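Local structure of putative polyketide cyclase (Bacillus cereus, 3K0Z) at residues M36-D48 with I93-V107. The protein is of unknown function but belongs to the SnoaL-like polyketide cyclases of the NTF2 superfamily and is probably a lipoprotein. Residues are numbered along the deposited sequence; the frame is centred on the assembly and turned at random.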
loop_
_atom_site.group_PDB
_atom_site.type_symbol
_atom_site.label_atom_id
_atom_site.label_comp_id
_atom_site.label_asym_id
_atom_site.label_seq_id
_atom_site.Cartn_x
_atom_site.Cartn_y
_atom_site.Cartn_z
HETATM N N MSE A 36 14.054 11.964 3.869
HETATM C CA MSE A 36 12.849 11.185 3.609
HETATM C C MSE A 36 12.882 9.855 4.355
HETATM O O MSE A 36 11.873 9.447 4.963
HETATM C CB MSE A 36 12.696 10.991 2.096
HETATM C CG MSE A 36 12.364 12.267 1.413
HETATM SE SE MSE A 36 12.500 12.128 -0.510
HETATM C CE MSE A 36 10.663 11.452 -0.910
ATOM N N VAL A 37 14.020 9.167 4.343
ATOM C CA VAL A 37 14.132 7.876 5.058
ATOM C C VAL A 37 13.989 8.110 6.570
ATOM O O VAL A 37 13.274 7.383 7.249
ATOM C CB VAL A 37 15.451 7.137 4.717
ATOM C CG1 VAL A 37 15.691 6.012 5.662
ATOM C CG2 VAL A 37 15.410 6.628 3.265
ATOM N N HIS A 38 14.627 9.162 7.085
ATOM C CA HIS A 38 14.563 9.483 8.499
ATOM C C HIS A 38 13.144 9.841 8.930
ATOM O O HIS A 38 12.739 9.483 10.016
ATOM C CB HIS A 38 15.525 10.627 8.815
ATOM C CG HIS A 38 16.958 10.198 8.857
ATOM N ND1 HIS A 38 17.976 11.028 9.270
ATOM C CD2 HIS A 38 17.529 8.998 8.585
ATOM C CE1 HIS A 38 19.124 10.362 9.208
ATOM N NE2 HIS A 38 18.871 9.118 8.809
ATOM N N ALA A 39 12.381 10.516 8.090
ATOM C CA ALA A 39 10.985 10.828 8.460
ATOM C C ALA A 39 10.210 9.531 8.581
ATOM O O ALA A 39 9.400 9.338 9.493
ATOM C CB ALA A 39 10.344 11.765 7.403
ATOM N N ALA A 40 10.460 8.622 7.657
ATOM C CA ALA A 40 9.798 7.302 7.705
ATOM C C ALA A 40 10.198 6.569 8.956
ATOM O O ALA A 40 9.348 6.017 9.611
ATOM C CB ALA A 40 10.159 6.487 6.498
ATOM N N GLN A 41 11.491 6.583 9.306
ATOM C CA GLN A 41 11.941 5.890 10.497
ATOM C C GLN A 41 11.267 6.441 11.765
ATOM O O GLN A 41 10.835 5.667 12.636
ATOM C CB GLN A 41 13.438 5.975 10.636
ATOM C CG GLN A 41 14.232 5.076 9.727
ATOM C CD GLN A 41 15.671 5.045 10.143
ATOM O OE1 GLN A 41 16.506 5.868 9.693
ATOM N NE2 GLN A 41 16.001 4.078 10.997
ATOM N N ARG A 42 11.153 7.769 11.855
ATOM C CA ARG A 42 10.540 8.404 13.026
ATOM C C ARG A 42 9.067 8.111 13.071
ATOM O O ARG A 42 8.518 7.955 14.125
ATOM C CB ARG A 42 10.722 9.920 13.028
ATOM C CG ARG A 42 12.139 10.384 13.279
ATOM C CD ARG A 42 12.240 11.886 13.493
ATOM N NE ARG A 42 13.641 12.337 13.582
ATOM C CZ ARG A 42 14.384 12.752 12.544
ATOM N NH1 ARG A 42 13.900 12.854 11.311
ATOM N NH2 ARG A 42 15.633 13.127 12.757
ATOM N N PHE A 43 8.415 8.096 11.919
ATOM C CA PHE A 43 7.012 7.803 11.836
ATOM C C PHE A 43 6.762 6.370 12.323
ATOM O O PHE A 43 5.854 6.150 13.139
ATOM C CB PHE A 43 6.490 8.002 10.392
ATOM C CG PHE A 43 4.975 8.088 10.275
ATOM C CD1 PHE A 43 4.251 9.062 10.961
ATOM C CD2 PHE A 43 4.286 7.255 9.398
ATOM C CE1 PHE A 43 2.854 9.142 10.816
ATOM C CE2 PHE A 43 2.895 7.391 9.225
ATOM C CZ PHE A 43 2.203 8.320 9.935
ATOM N N TYR A 44 7.549 5.396 11.866
ATOM C CA TYR A 44 7.339 4.017 12.366
ATOM C C TYR A 44 7.897 3.793 13.790
ATOM O O TYR A 44 7.384 2.920 14.492
ATOM C CB TYR A 44 7.692 2.928 11.329
ATOM C CG TYR A 44 6.856 3.222 10.110
ATOM C CD1 TYR A 44 5.476 3.058 10.144
ATOM C CD2 TYR A 44 7.418 3.803 8.991
ATOM C CE1 TYR A 44 4.654 3.472 9.093
ATOM C CE2 TYR A 44 6.612 4.180 7.903
ATOM C CZ TYR A 44 5.236 4.009 7.976
ATOM O OH TYR A 44 4.452 4.414 6.939
ATOM N N ALA A 45 8.880 4.579 14.229
ATOM C CA ALA A 45 9.256 4.612 15.671
ATOM C C ALA A 45 8.052 5.030 16.531
ATOM O O ALA A 45 7.819 4.465 17.587
ATOM C CB ALA A 45 10.458 5.525 15.944
ATOM N N PHE A 46 7.299 6.025 16.070
ATOM C CA PHE A 46 6.144 6.454 16.801
ATOM C C PHE A 46 5.121 5.315 16.851
ATOM O O PHE A 46 4.614 4.971 17.913
ATOM C CB PHE A 46 5.521 7.696 16.189
ATOM C CG PHE A 46 4.208 8.011 16.799
ATOM C CD1 PHE A 46 4.138 8.454 18.117
ATOM C CD2 PHE A 46 3.038 7.777 16.108
ATOM C CE1 PHE A 46 2.899 8.700 18.719
ATOM C CE2 PHE A 46 1.804 8.026 16.685
ATOM C CZ PHE A 46 1.728 8.475 17.990
ATOM N N TRP A 47 4.810 4.714 15.710
ATOM C CA TRP A 47 3.854 3.602 15.741
ATOM C C TRP A 47 4.366 2.449 16.592
ATOM O O TRP A 47 3.557 1.759 17.222
ATOM C CB TRP A 47 3.512 3.124 14.356
ATOM C CG TRP A 47 2.718 4.147 13.548
ATOM C CD1 TRP A 47 3.094 4.728 12.378
ATOM C CD2 TRP A 47 1.417 4.707 13.876
ATOM N NE1 TRP A 47 2.117 5.596 11.947
ATOM C CE2 TRP A 47 1.091 5.619 12.860
ATOM C CE3 TRP A 47 0.507 4.506 14.923
ATOM C CZ2 TRP A 47 -0.128 6.320 12.835
ATOM C CZ3 TRP A 47 -0.703 5.229 14.925
ATOM C CH2 TRP A 47 -0.995 6.131 13.882
ATOM N N ASP A 48 5.686 2.231 16.631
ATOM C CA ASP A 48 6.217 1.141 17.453
ATOM C C ASP A 48 6.175 1.465 18.949
ATOM O O ASP A 48 5.959 0.571 19.759
ATOM C CB ASP A 48 7.625 0.828 17.002
ATOM C CG ASP A 48 8.217 -0.422 17.674
ATOM O OD1 ASP A 48 7.593 -1.500 17.701
ATOM O OD2 ASP A 48 9.320 -0.311 18.193
ATOM N N ILE A 93 2.576 -5.180 21.119
ATOM C CA ILE A 93 2.592 -4.920 19.693
ATOM C C ILE A 93 3.920 -4.249 19.290
ATOM O O ILE A 93 4.462 -3.461 20.053
ATOM C CB ILE A 93 1.398 -3.977 19.272
ATOM C CG1 ILE A 93 1.205 -4.018 17.749
ATOM C CG2 ILE A 93 1.601 -2.519 19.836
ATOM C CD1 ILE A 93 0.730 -5.384 17.201
ATOM N N HIS A 94 4.396 -4.577 18.080
ATOM C CA HIS A 94 5.693 -4.150 17.563
ATOM C C HIS A 94 5.566 -3.911 16.071
ATOM O O HIS A 94 4.908 -4.712 15.371
ATOM C CB HIS A 94 6.702 -5.276 17.850
ATOM C CG HIS A 94 6.710 -5.689 19.294
ATOM N ND1 HIS A 94 7.444 -5.020 20.247
ATOM C CD2 HIS A 94 6.009 -6.640 19.957
ATOM C CE1 HIS A 94 7.223 -5.564 21.430
ATOM N NE2 HIS A 94 6.352 -6.545 21.282
ATOM N N CYS A 95 6.226 -2.862 15.584
ATOM C CA CYS A 95 6.158 -2.450 14.170
ATOM C C CYS A 95 7.555 -2.502 13.540
ATOM O O CYS A 95 8.478 -1.959 14.126
ATOM C CB CYS A 95 5.633 -1.015 14.117
ATOM S SG CYS A 95 5.566 -0.326 12.449
ATOM N N GLU A 96 7.678 -3.144 12.370
ATOM C CA GLU A 96 8.910 -3.208 11.592
ATOM C C GLU A 96 8.655 -2.751 10.154
ATOM O O GLU A 96 7.556 -2.923 9.637
ATOM C CB GLU A 96 9.423 -4.626 11.597
ATOM C CG GLU A 96 9.949 -5.074 12.933
ATOM C CD GLU A 96 10.874 -6.324 12.785
ATOM O OE1 GLU A 96 10.424 -7.384 12.301
ATOM O OE2 GLU A 96 12.073 -6.211 13.118
ATOM N N ILE A 97 9.651 -2.121 9.544
ATOM C CA ILE A 97 9.580 -1.681 8.166
ATOM C C ILE A 97 10.173 -2.793 7.266
ATOM O O ILE A 97 11.403 -3.099 7.304
ATOM C CB ILE A 97 10.388 -0.331 7.943
ATOM C CG1 ILE A 97 9.940 0.792 8.892
ATOM C CG2 ILE A 97 10.348 0.109 6.435
ATOM C CD1 ILE A 97 10.885 2.046 8.864
ATOM N N GLU A 98 9.301 -3.437 6.508
ATOM C CA GLU A 98 9.729 -4.448 5.574
ATOM C C GLU A 98 10.347 -3.897 4.299
ATOM O O GLU A 98 11.318 -4.463 3.776
ATOM C CB GLU A 98 8.602 -5.402 5.215
ATOM C CG GLU A 98 7.986 -6.116 6.404
ATOM C CD GLU A 98 8.944 -7.075 7.079
ATOM O OE1 GLU A 98 9.723 -7.724 6.366
ATOM O OE2 GLU A 98 8.940 -7.167 8.314
ATOM N N ASP A 99 9.839 -2.799 3.793
ATOM C CA ASP A 99 10.353 -2.275 2.540
ATOM C C ASP A 99 10.016 -0.777 2.492
ATOM O O ASP A 99 8.997 -0.347 3.031
ATOM C CB ASP A 99 9.764 -3.072 1.382
ATOM C CG ASP A 99 10.495 -2.856 0.032
ATOM O OD1 ASP A 99 11.552 -2.197 -0.030
ATOM O OD2 ASP A 99 9.947 -3.357 -0.990
ATOM N N LEU A 100 10.948 0.004 1.976
ATOM C CA LEU A 100 10.793 1.427 1.792
ATOM C C LEU A 100 11.174 1.837 0.375
ATOM O O LEU A 100 12.339 1.626 -0.048
ATOM C CB LEU A 100 11.693 2.146 2.799
ATOM C CG LEU A 100 11.251 3.473 3.336
ATOM C CD1 LEU A 100 9.893 3.324 4.156
ATOM C CD2 LEU A 100 12.392 4.133 4.140
ATOM N N LEU A 101 10.241 2.452 -0.353
ATOM C CA LEU A 101 10.467 2.887 -1.784
ATOM C C LEU A 101 10.441 4.414 -1.819
ATOM O O LEU A 101 9.407 5.038 -1.500
ATOM C CB LEU A 101 9.402 2.333 -2.700
ATOM C CG LEU A 101 9.155 0.850 -2.397
ATOM C CD1 LEU A 101 7.884 0.330 -3.195
ATOM C CD2 LEU A 101 10.440 0.028 -2.667
ATOM N N VAL A 102 11.565 5.017 -2.201
ATOM C CA VAL A 102 11.722 6.488 -2.093
ATOM C C VAL A 102 11.899 7.134 -3.467
ATOM O O VAL A 102 12.856 6.865 -4.140
ATOM C CB VAL A 102 12.876 6.840 -1.142
ATOM C CG1 VAL A 102 12.957 8.330 -0.959
ATOM C CG2 VAL A 102 12.710 6.089 0.250
ATOM N N VAL A 103 10.961 8.005 -3.876
ATOM C CA VAL A 103 11.016 8.597 -5.213
ATOM C C VAL A 103 10.298 9.912 -5.272
ATOM O O VAL A 103 9.222 10.051 -4.712
ATOM C CB VAL A 103 10.455 7.614 -6.278
ATOM C CG1 VAL A 103 8.927 7.310 -6.093
ATOM C CG2 VAL A 103 10.788 8.111 -7.739
ATOM N N GLY A 104 10.917 10.905 -5.904
ATOM C CA GLY A 104 10.345 12.255 -5.977
ATOM C C GLY A 104 10.109 12.772 -4.555
ATOM O O GLY A 104 11.034 12.818 -3.793
ATOM N N ASP A 105 8.866 13.116 -4.204
ATOM C CA ASP A 105 8.522 13.572 -2.864
ATOM C C ASP A 105 7.688 12.542 -2.109
ATOM O O ASP A 105 7.074 12.896 -1.111
ATOM C CB ASP A 105 7.697 14.851 -2.959
ATOM C CG ASP A 105 8.484 16.005 -3.465
ATOM O OD1 ASP A 105 9.715 16.040 -3.234
ATOM O OD2 ASP A 105 7.854 16.892 -4.080
ATOM N N LYS A 106 7.709 11.279 -2.550
ATOM C CA LYS A 106 6.844 10.228 -2.010
ATOM C C LYS A 106 7.660 9.068 -1.434
ATOM O O LYS A 106 8.765 8.734 -1.910
ATOM C CB LYS A 106 5.864 9.732 -3.096
ATOM C CG LYS A 106 4.821 10.768 -3.615
ATOM C CD LYS A 106 3.445 10.585 -3.081
ATOM C CE LYS A 106 2.485 11.685 -3.584
ATOM N NZ LYS A 106 1.954 11.556 -4.975
ATOM N N VAL A 107 7.134 8.484 -0.359
ATOM C CA VAL A 107 7.750 7.300 0.253
ATOM C C VAL A 107 6.657 6.240 0.399
ATOM O O VAL A 107 5.607 6.524 0.927
ATOM C CB VAL A 107 8.346 7.602 1.665
ATOM C CG1 VAL A 107 8.896 6.299 2.339
ATOM C CG2 VAL A 107 9.446 8.600 1.578
HETATM O O HOH W 1 6.417 -1.800 20.943
#
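Met36, a selenomethionine, reaches from helix 30-49 into the type II' turn that joins strands 93-103 and 106-117. Its chain runs extended to SE and then bends at its last torsion, which carries CE in against the turn backbone: CE lies 3.2 Å from Gly104 O and 3.4 Å from Lys106 N. On the way SE passes Val102 CG1 at 3.9 Å, while CE also meets Val107 CG2, so the side chain packs on both strands of the hairpin and on their turn. At the far end of the contact the helix is tied by a polar bond. Asp48 has CG anti to its own N (chi1 -173°), and the carboxylate swings to the strand, where Cys95 N donates to OD1 at 2.9 Å. The bond is nearly straight at the hydrogen (166°) but arrives on the anti side, 34° out of the carboxylate plane. A water lies within hydrogen-bonding distance of both Asp48 O and Ile93 O and can link helix and strand there. Cys95 turns its thiol inward, SG lying 4.0 Å from Tyr44 CB and obliquely beside the tyrosine ring. The Ile97 side chain runs roughly across that of Tyr44, CD1 3.9 Å from Tyr44 CD2; the ring leans on Ala109 and Leu111 of strand 106-117, and Tyr44 OH hydrogen-bonds Asp128 OD2. Between the two ends, Ala40 CB sits 3.9 Å from Leu100 CD1. Helix and strand run nearly antiparallel, their axes 7.4 Å apart at closest, and the backbones come nearest at Asp48 and Cys95. This is the long helix lying in the curved sheet of the NTF2-like cone. Chemically, an apolar seam fixes the helix over the sheet, while Asp48 satisfies a strand N-H and ties the helix's C-terminal part to the strand, with the water as a probable second link.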